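Local coordinates for protein 3-keto-5-aminohexanoate cleavage enzyme (Ralstonia eutropha, PDB 3C6C) that probably cleaves 3-keto-5-aminohexanoate or a related beta-keto acid, using a divalent metal ion held in a TIM-barrel active site, at residues Thr27-Gly32 and Gly267-Leu272; Ala65-Arg70 and Val82-Val87; Leu100-Gly105 and Val133-Asp138. All coordinates share one frame; numbering follows the deposited sequence.

Contact 1 of 3, residues Thr27-Gly32 and Gly267-Leu272; sequences TCAVTG and GLEDNL. With NI (nickel (II) ion), chain B.
With CG of Glu-269 anti to its own nitrogen (chi1 172°) and the chain extended beyond it, the carboxylate passes alongside Ala-29 and Gly-32 to the nickel ion. This is a metal site at the C-terminal end of a TIM-barrel strand: strand 23-29 runs out into a loop, and the turn that follows the neighbouring strand 264-266 packs against it. The turn docks on the carbonyl of Ala-29. Ala-29 O accepts a nearly straight hydrogen bond from Glu-269 N (3.0 Å, 165° at the hydrogen), which arrives tilted 35° from the carbonyl plane, and also receives a CA-H...O contact from Gly-267 CA at 3.2 Å. Gly-267 can lie so close because it has no side chain, and the same is true of Gly-32, whose CA sits 3.5 Å from Glu-269 CG. Methyl CB of Ala-29 rests against Glu-269 CB and OE1. The two carboxylate oxygens divide their work. Glu-269 OE1 accepts a hydrogen bond from a water 2.7 Å away, which in turn accepts one from Gly-32 N, so the loop steadies the group through solvent. Asp-270, beside it, is paired with Arg-265. His-66 and His-68 supply the other protein ligands of the metal, whose coordination three waters complete; Glu-269 OE2 binds the nickel at 2.2 Å.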
loop_
_atom_site.group_PDB
_atom_site.type_symbol
_atom_site.label_atom_id
_atom_site.label_comp_id
_atom_site.label_asym_id
_atom_site.label_seq_id
_atom_site.Cartn_x
_atom_site.Cartn_y
_atom_site.Cartn_z
ATOM N N THR A 27 -17.539 16.010 12.807
ATOM C CA THR A 27 -18.614 15.508 13.667
ATOM C C THR A 27 -18.099 15.352 15.094
ATOM O O THR A 27 -17.011 14.824 15.344
ATOM C CB THR A 27 -19.166 14.166 13.177
ATOM O OG1 THR A 27 -19.665 14.328 11.869
ATOM C CG2 THR A 27 -20.302 13.628 14.106
ATOM N N CYS A 28 -18.884 15.870 16.019
ATOM C CA CYS A 28 -18.650 15.642 17.445
ATOM C C CYS A 28 -19.665 14.690 18.025
ATOM O O CYS A 28 -20.872 14.969 18.015
ATOM C CB CYS A 28 -18.643 16.927 18.236
ATOM S SG CYS A 28 -18.047 16.745 19.931
ATOM N N ALA A 29 -19.139 13.544 18.441
ATOM C CA ALA A 29 -19.890 12.452 19.068
ATOM C C ALA A 29 -19.875 12.724 20.559
ATOM O O ALA A 29 -18.911 12.446 21.244
ATOM C CB ALA A 29 -19.258 11.082 18.745
ATOM N N VAL A 30 -20.965 13.319 21.044
ATOM C CA VAL A 30 -20.938 14.034 22.323
ATOM C C VAL A 30 -21.002 13.163 23.594
ATOM O O VAL A 30 -20.567 13.613 24.667
ATOM C CB VAL A 30 -22.002 15.159 22.408
ATOM C CG1 VAL A 30 -21.676 16.280 21.396
ATOM C CG2 VAL A 30 -23.408 14.596 22.221
ATOM N N THR A 31 -21.528 11.933 23.510
ATOM C CA THR A 31 -21.632 11.136 24.757
ATOM C C THR A 31 -21.540 9.615 24.577
ATOM O O THR A 31 -20.922 8.924 25.367
ATOM C CB THR A 31 -22.908 11.543 25.582
ATOM O OG1 THR A 31 -22.804 10.988 26.899
ATOM C CG2 THR A 31 -24.237 11.107 24.910
ATOM N N GLY A 32 -22.229 9.101 23.569
ATOM C CA GLY A 32 -22.248 7.690 23.317
ATOM C C GLY A 32 -22.999 6.914 24.374
ATOM O O GLY A 32 -23.739 7.465 25.165
ATOM N N GLY A 267 -14.895 13.581 20.038
ATOM C CA GLY A 267 -15.936 13.583 21.067
ATOM C C GLY A 267 -15.768 12.603 22.200
ATOM O O GLY A 267 -15.052 11.629 22.099
ATOM N N LEU A 268 -16.521 12.869 23.266
ATOM C CA LEU A 268 -16.468 12.066 24.489
ATOM C C LEU A 268 -17.016 10.643 24.307
ATOM O O LEU A 268 -16.759 9.769 25.136
ATOM C CB LEU A 268 -17.186 12.782 25.642
ATOM C CG LEU A 268 -16.576 14.103 26.101
ATOM C CD1 LEU A 268 -17.460 14.709 27.198
ATOM C CD2 LEU A 268 -15.149 13.877 26.581
ATOM N N GLU A 269 -17.779 10.433 23.228
ATOM C CA GLU A 269 -18.246 9.095 22.875
ATOM C C GLU A 269 -17.052 8.163 22.659
ATOM O O GLU A 269 -17.098 6.964 22.961
ATOM C CB GLU A 269 -19.136 9.117 21.615
ATOM C CG GLU A 269 -19.477 7.735 21.102
ATOM C CD GLU A 269 -20.673 7.736 20.161
ATOM O OE1 GLU A 269 -21.421 8.733 20.102
ATOM O OE2 GLU A 269 -20.854 6.726 19.467
ATOM N N ASP A 270 -15.964 8.737 22.158
ATOM C CA ASP A 270 -14.808 7.976 21.657
ATOM C C ASP A 270 -13.547 8.065 22.524
ATOM O O ASP A 270 -12.674 7.221 22.432
ATOM C CB ASP A 270 -14.423 8.432 20.247
ATOM C CG ASP A 270 -15.539 8.298 19.254
ATOM O OD1 ASP A 270 -16.379 7.368 19.403
ATOM O OD2 ASP A 270 -15.571 9.129 18.302
ATOM N N ASN A 271 -13.482 9.106 23.337
ATOM C CA ASN A 271 -12.314 9.425 24.135
ATOM C C ASN A 271 -12.659 10.416 25.215
ATOM O O ASN A 271 -13.208 11.466 24.921
ATOM C CB ASN A 271 -11.235 10.051 23.233
ATOM C CG ASN A 271 -10.106 10.669 24.031
ATOM O OD1 ASN A 271 -9.579 10.054 24.969
ATOM N ND2 ASN A 271 -9.723 11.865 23.658
ATOM N N LEU A 272 -12.332 10.082 26.466
ATOM C CA LEU A 272 -12.618 10.982 27.588
ATOM C C LEU A 272 -11.536 12.023 27.913
ATOM O O LEU A 272 -11.770 12.956 28.689
ATOM C CB LEU A 272 -12.893 10.158 28.852
ATOM C CG LEU A 272 -14.082 9.188 28.819
ATOM C CD1 LEU A 272 -14.266 8.608 30.240
ATOM C CD2 LEU A 272 -15.370 9.831 28.345
HETATM NI NI NI B . -22.525 6.271 18.116
HETATM O O HOH W 1 -19.543 6.014 24.668
HETATM O O HOH W 2 -22.927 10.704 21.206
HETATM O O HOH W 3 -21.915 4.326 18.913
HETATM O O HOH W 4 -23.768 5.119 16.873
HETATM O O HOH W 5 -21.023 5.653 16.354
#

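Contact 2 of 3, residues Ala65-Arg70 and Val82-Val87. With NI (nickel (II) ion), chain B.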
loop_
_atom_site.group_PDB
_atom_site.type_symbol
_atom_site.label_atom_id
_atom_site.label_comp_id
_atom_site.label_asym_id
_atom_site.label_seq_id
_atom_site.Cartn_x
_atom_site.Cartn_y
_atom_site.Cartn_z
ATOM N N ALA A 65 -23.317 17.061 14.986
ATOM C CA ALA A 65 -23.371 16.420 16.318
ATOM C C ALA A 65 -23.966 15.021 16.198
ATOM O O ALA A 65 -25.091 14.863 15.705
ATOM C CB ALA A 65 -24.197 17.255 17.321
ATOM N N HIS A 66 -23.195 14.046 16.649
ATOM C CA HIS A 66 -23.647 12.651 16.747
ATOM C C HIS A 66 -24.120 12.380 18.171
ATOM O O HIS A 66 -23.393 12.538 19.149
ATOM C CB HIS A 66 -22.558 11.676 16.300
ATOM C CG HIS A 66 -22.936 10.236 16.444
ATOM N ND1 HIS A 66 -23.827 9.601 15.600
ATOM C CD2 HIS A 66 -22.596 9.321 17.385
ATOM C CE1 HIS A 66 -23.957 8.335 15.977
ATOM N NE2 HIS A 66 -23.217 8.142 17.057
ATOM N N ILE A 67 -25.388 11.991 18.252
ATOM C CA ILE A 67 -26.158 11.952 19.491
ATOM C C ILE A 67 -26.669 10.553 19.863
ATOM O O ILE A 67 -27.244 9.822 19.041
ATOM C CB ILE A 67 -27.389 12.900 19.343
ATOM C CG1 ILE A 67 -26.941 14.355 19.231
ATOM C CG2 ILE A 67 -28.419 12.689 20.472
ATOM C CD1 ILE A 67 -28.016 15.228 18.548
ATOM N N HIS A 68 -26.349 10.202 21.093
ATOM C CA HIS A 68 -26.970 9.100 21.837
ATOM C C HIS A 68 -27.691 9.733 23.011
ATOM O O HIS A 68 -27.453 10.879 23.376
ATOM C CB HIS A 68 -25.939 8.150 22.456
ATOM C CG HIS A 68 -25.235 7.258 21.483
ATOM N ND1 HIS A 68 -25.329 5.885 21.532
ATOM C CD2 HIS A 68 -24.376 7.545 20.481
ATOM C CE1 HIS A 68 -24.590 5.366 20.570
ATOM N NE2 HIS A 68 -24.003 6.352 19.914
ATOM N N VAL A 69 -28.556 8.946 23.617
ATOM C CA VAL A 69 -29.179 9.313 24.895
ATOM C C VAL A 69 -28.827 8.271 25.939
ATOM O O VAL A 69 -28.448 7.142 25.611
ATOM C CB VAL A 69 -30.738 9.479 24.791
ATOM C CG1 VAL A 69 -31.048 10.678 23.899
ATOM C CG2 VAL A 69 -31.428 8.198 24.319
ATOM N N ARG A 70 -28.877 8.705 27.195
ATOM C CA ARG A 70 -28.552 7.872 28.339
ATOM C C ARG A 70 -29.708 7.870 29.330
ATOM O O ARG A 70 -30.509 8.815 29.397
ATOM C CB ARG A 70 -27.277 8.396 29.025
ATOM C CG ARG A 70 -25.993 8.163 28.243
ATOM C CD ARG A 70 -24.766 8.766 28.961
ATOM N NE ARG A 70 -23.554 8.524 28.182
ATOM C CZ ARG A 70 -22.758 7.469 28.318
ATOM N NH1 ARG A 70 -23.040 6.513 29.208
ATOM N NH2 ARG A 70 -21.686 7.345 27.545
ATOM N N VAL A 82 -38.401 9.376 23.687
ATOM C CA VAL A 82 -38.787 10.595 24.404
ATOM C C VAL A 82 -37.558 11.437 24.731
ATOM O O VAL A 82 -37.559 12.673 24.622
ATOM C CB VAL A 82 -39.565 10.296 25.714
ATOM C CG1 VAL A 82 -39.801 11.585 26.516
ATOM C CG2 VAL A 82 -40.897 9.613 25.386
ATOM N N LEU A 83 -36.491 10.735 25.072
ATOM C CA LEU A 83 -35.231 11.382 25.429
ATOM C C LEU A 83 -34.587 11.980 24.187
ATOM O O LEU A 83 -34.069 13.112 24.206
ATOM C CB LEU A 83 -34.277 10.405 26.110
ATOM C CG LEU A 83 -34.784 9.831 27.444
ATOM C CD1 LEU A 83 -33.673 8.920 28.002
ATOM C CD2 LEU A 83 -35.178 10.975 28.419
ATOM N N PHE A 84 -34.641 11.232 23.093
ATOM C CA PHE A 84 -34.092 11.713 21.806
ATOM C C PHE A 84 -34.813 13.015 21.406
ATOM O O PHE A 84 -34.193 13.985 20.996
ATOM C CB PHE A 84 -34.231 10.693 20.666
ATOM C CG PHE A 84 -33.136 9.645 20.614
ATOM C CD1 PHE A 84 -31.847 9.963 20.189
ATOM C CD2 PHE A 84 -33.407 8.345 20.976
ATOM C CE1 PHE A 84 -30.854 9.000 20.120
ATOM C CE2 PHE A 84 -32.413 7.359 20.894
ATOM C CZ PHE A 84 -31.130 7.709 20.473
ATOM N N LYS A 85 -36.138 12.995 21.537
ATOM C CA LYS A 85 -36.966 14.154 21.149
ATOM C C LYS A 85 -36.616 15.388 21.974
ATOM O O LYS A 85 -36.543 16.507 21.468
ATOM C CB LYS A 85 -38.466 13.820 21.222
ATOM C CG LYS A 85 -39.391 14.982 20.841
ATOM C CD LYS A 85 -39.292 15.323 19.374
ATOM C CE LYS A 85 -40.583 15.977 18.844
ATOM N NZ LYS A 85 -40.972 17.229 19.540
ATOM N N GLU A 86 -36.363 15.182 23.252
ATOM C CA GLU A 86 -36.010 16.295 24.143
ATOM C C GLU A 86 -34.667 16.891 23.709
ATOM O O GLU A 86 -34.494 18.109 23.655
ATOM C CB GLU A 86 -35.941 15.871 25.621
ATOM C CG GLU A 86 -35.632 17.060 26.532
ATOM C CD GLU A 86 -35.522 16.729 27.992
ATOM O OE1 GLU A 86 -36.002 15.649 28.404
ATOM O OE2 GLU A 86 -34.919 17.559 28.717
ATOM N N VAL A 87 -33.726 16.015 23.361
ATOM C CA VAL A 87 -32.395 16.505 22.955
ATOM C C VAL A 87 -32.530 17.365 21.699
ATOM O O VAL A 87 -32.023 18.478 21.639
ATOM C CB VAL A 87 -31.343 15.387 22.707
ATOM C CG1 VAL A 87 -30.075 15.985 22.011
ATOM C CG2 VAL A 87 -30.960 14.686 24.050
HETATM NI NI NI B . -22.525 6.271 18.116
HETATM O O HOH W 3 -21.915 4.326 18.913
HETATM O O HOH W 4 -23.768 5.119 16.873
HETATM O O HOH W 5 -21.023 5.653 16.354
#
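Val-69 lays a methyl over the face of the Phe-84 ring while the same strand, on its other side, carries two histidines bound to nickel. Within six residues the alternation of side chains divides metal chemistry from hydrophobic core. CG2 of Val-69 stands 3.9 Å from the centroid of the Phe-84 ring and 19° off the normal, a CH-pi contact displaced toward the rim at CE2. With chi1 at -84°, CG of Phe-84 lies anti to its carbonyl carbon, and the ring extends from the helix to meet this methyl. The carbonyl oxygen of Ile-67 meets the ring differently, in plane at the edge, 3.9 Å from Phe-84 CE1. The other methyl of Val-69, CG1, settles over the helix backbone, 3.7 Å from Phe-84 N, and also touches Val-87 CG2. One turn along the helix from Leu-83, Val-87 lies alongside Ile-67, the two side chains running opposite ways, with Val-87 CG1 4.0 Å from Ile-67 CG2. Leu-83 closes the far end, where its CD1 lies 3.5 Å from Arg-70 O. No hydrogen bond crosses the interface. On the metal side, NE2 of His-66 and NE2 of His-68 each bind the ion at 2.3 Å, and Asn-33 engages ND1 of His-68, which should fix the rotation of that ring. Here the inward side chains bind the metal, and a strand whose following helix packs on its outer side is the beta/alpha unit of a TIM barrel.

Contact 3 of 3, residues Leu100-Gly105 and Val133-Asp138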
loop_
_atom_site.group_PDB
_atom_site.type_symbol
_atom_site.label_atom_id
_atom_site.label_comp_id
_atom_site.label_asym_id
_atom_site.label_seq_id
_atom_site.Cartn_x
_atom_site.Cartn_y
_atom_site.Cartn_z
ATOM N N LEU A 100 -27.712 17.439 12.733
ATOM C CA LEU A 100 -27.951 16.359 13.695
ATOM C C LEU A 100 -27.840 14.977 13.059
ATOM O O LEU A 100 -28.402 14.698 12.011
ATOM C CB LEU A 100 -29.321 16.497 14.358
ATOM C CG LEU A 100 -29.636 17.807 15.053
ATOM C CD1 LEU A 100 -31.038 17.795 15.642
ATOM C CD2 LEU A 100 -28.561 18.107 16.080
ATOM N N ASN A 101 -27.071 14.145 13.744
ATOM C CA ASN A 101 -26.830 12.728 13.390
ATOM C C ASN A 101 -27.194 11.868 14.606
ATOM O O ASN A 101 -26.478 11.810 15.613
ATOM C CB ASN A 101 -25.366 12.550 12.931
ATOM C CG ASN A 101 -24.964 11.080 12.689
ATOM O OD1 ASN A 101 -25.711 10.154 12.977
ATOM N ND2 ASN A 101 -23.743 10.874 12.181
ATOM N N LEU A 102 -28.361 11.253 14.537
ATOM C CA LEU A 102 -28.812 10.401 15.632
ATOM C C LEU A 102 -28.352 8.971 15.431
ATOM O O LEU A 102 -28.409 8.419 14.337
ATOM C CB LEU A 102 -30.343 10.405 15.777
ATOM C CG LEU A 102 -31.028 11.735 16.089
ATOM C CD1 LEU A 102 -32.541 11.494 16.357
ATOM C CD2 LEU A 102 -30.312 12.555 17.169
ATOM N N THR A 103 -27.876 8.377 16.522
ATOM C CA THR A 103 -27.515 6.974 16.476
ATOM C C THR A 103 -28.748 6.135 16.128
ATOM O O THR A 103 -29.861 6.362 16.617
ATOM C CB THR A 103 -26.895 6.453 17.799
ATOM O OG1 THR A 103 -26.438 5.106 17.587
ATOM C CG2 THR A 103 -27.933 6.481 18.948
ATOM N N CYS A 104 -28.510 5.162 15.267
ATOM C CA CYS A 104 -29.495 4.126 15.001
ATOM C C CYS A 104 -28.824 2.764 14.992
ATOM O O CYS A 104 -29.255 1.853 14.283
ATOM C CB CYS A 104 -30.220 4.407 13.693
ATOM S SG CYS A 104 -31.869 3.655 13.641
ATOM N N GLY A 105 -27.744 2.680 15.766
ATOM C CA GLY A 105 -26.969 1.443 15.971
ATOM C C GLY A 105 -27.632 0.512 16.971
ATOM O O GLY A 105 -27.304 -0.669 17.123
ATOM N N VAL A 133 -36.612 2.380 14.441
ATOM C CA VAL A 133 -36.618 3.659 13.712
ATOM C C VAL A 133 -37.596 4.656 14.331
ATOM O O VAL A 133 -37.780 5.774 13.832
ATOM C CB VAL A 133 -36.890 3.488 12.180
ATOM C CG1 VAL A 133 -35.812 2.570 11.493
ATOM C CG2 VAL A 133 -38.312 3.009 11.921
ATOM N N LYS A 134 -38.218 4.247 15.430
ATOM C CA LYS A 134 -39.265 5.087 16.066
ATOM C C LYS A 134 -38.756 6.519 16.382
ATOM O O LYS A 134 -39.390 7.521 16.072
ATOM C CB LYS A 134 -39.821 4.391 17.324
ATOM C CG LYS A 134 -40.731 5.233 18.155
ATOM C CD LYS A 134 -41.871 5.821 17.327
ATOM C CE LYS A 134 -42.925 6.533 18.223
ATOM N NZ LYS A 134 -42.375 7.038 19.536
ATOM N N HIS A 135 -37.575 6.595 16.972
ATOM C CA HIS A 135 -36.995 7.900 17.337
ATOM C C HIS A 135 -36.697 8.756 16.118
ATOM O O HIS A 135 -36.781 9.981 16.158
ATOM C CB HIS A 135 -35.772 7.754 18.247
ATOM C CG HIS A 135 -34.590 7.124 17.592
ATOM N ND1 HIS A 135 -34.604 5.835 17.093
ATOM C CD2 HIS A 135 -33.341 7.603 17.365
ATOM C CE1 HIS A 135 -33.417 5.557 16.588
ATOM N NE2 HIS A 135 -32.633 6.610 16.742
ATOM N N LEU A 136 -36.397 8.092 15.017
ATOM C CA LEU A 136 -36.063 8.798 13.786
ATOM C C LEU A 136 -37.330 9.437 13.197
ATOM O O LEU A 136 -37.311 10.548 12.694
ATOM C CB LEU A 136 -35.406 7.868 12.766
ATOM C CG LEU A 136 -34.060 7.246 13.136
ATOM C CD1 LEU A 136 -33.541 6.498 11.889
ATOM C CD2 LEU A 136 -33.094 8.331 13.626
ATOM N N GLU A 137 -38.419 8.694 13.323
ATOM C CA GLU A 137 -39.739 9.132 12.850
ATOM C C GLU A 137 -40.134 10.384 13.616
ATOM O O GLU A 137 -40.671 11.325 13.057
ATOM C CB GLU A 137 -40.767 8.034 13.040
ATOM C CG GLU A 137 -40.525 6.813 12.177
ATOM C CD GLU A 137 -41.476 5.652 12.470
ATOM O OE1 GLU A 137 -42.136 5.652 13.516
ATOM O OE2 GLU A 137 -41.529 4.728 11.647
ATOM N N ASP A 138 -39.820 10.392 14.902
ATOM C CA ASP A 138 -40.265 11.474 15.798
ATOM C C ASP A 138 -39.389 12.715 15.624
ATOM O O ASP A 138 -39.865 13.850 15.707
ATOM C CB ASP A 138 -40.168 11.080 17.285
ATOM C CG ASP A 138 -41.160 9.996 17.722
ATOM O OD1 ASP A 138 -42.136 9.648 16.989
ATOM O OD2 ASP A 138 -40.945 9.490 18.853
#
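Thr-103 O and His-135 NE2 form the one hydrogen bond across this contact, 2.8 Å long with an angle of 154° at the hydrogen. The donor lies in the carbonyl plane of Thr-103, whereas the oxygen sits slightly out of the imidazole plane, so the bond is a little bent at the ring. NE2 must carry the proton here. The ring reaches the strand because chi1 of His-135 (67°) sets CG between the backbone nitrogen and the carbonyl carbon, turning the imidazole off the helix toward the strand end.

Apolar groups gather round this bond. Leu-102 and His-135 overlap side by side, pointing in contrary senses, which brings Leu-102 CD1 to 4.1 Å from His-135 CD2. The sulfur of Cys-104 approaches the ring obliquely at another carbon, 3.8 Å from His-135 CE1. Leu-136 spreads its two branches between the same neighbours: CD1 meets Cys-104 SG at 3.7 Å, and CD2 meets Leu-102 CB at 4.1 Å while lying over one face of the His-135 ring, offset toward the rim.

In the next shell, Phe-84 of helix 81-92 meets the His-135 ring with the planes moderately inclined. Met-172 and Phe-176 of helix 166-179 touch Cys-104, and Phe-176 also reaches Leu-136. A weak bond links Gly-105 N to Thr-103 OG1 (3.3 Å) just after the strand. On the helix itself, Lys-134 NZ forms a salt bridge with OD2 of Asp-138, one turn on, through the syn lone pair of that oxygen.

The axes of strand 100-103 and helix 134-138 approach to 9.7 Å and run nearly antiparallel, at 156°. Such packing of a helix antiparallel to a parallel barrel strand, on its outer side, is the recurring arrangement of the TIM beta/alpha barrel.

The three contacts follow adjacent parallel strands of one barrel. The centres of contacts 1 and 2, which share the metal, are about 13 Å apart. Two probable hydrogen bonds stitch them together, Cys-28 O to His-66 N (2.8 Å) and Thr-31 O to Arg-70 NH2 (2.8 Å). Contacts 2 and 3, with centres about 9 Å apart, share the next strand pairing, in which Ile-67 N lies 2.9 Å from Asn-101 O, and an aromatic junction with Phe-84 CE2 3.7 Å from His-135 CD2. Contact 3 supplies no metal ligand, yet the side chain of Thr-103 comes within about 4 Å of the nickel. Contacts 1 and 3 do not touch, their centres being about 17 Å apart.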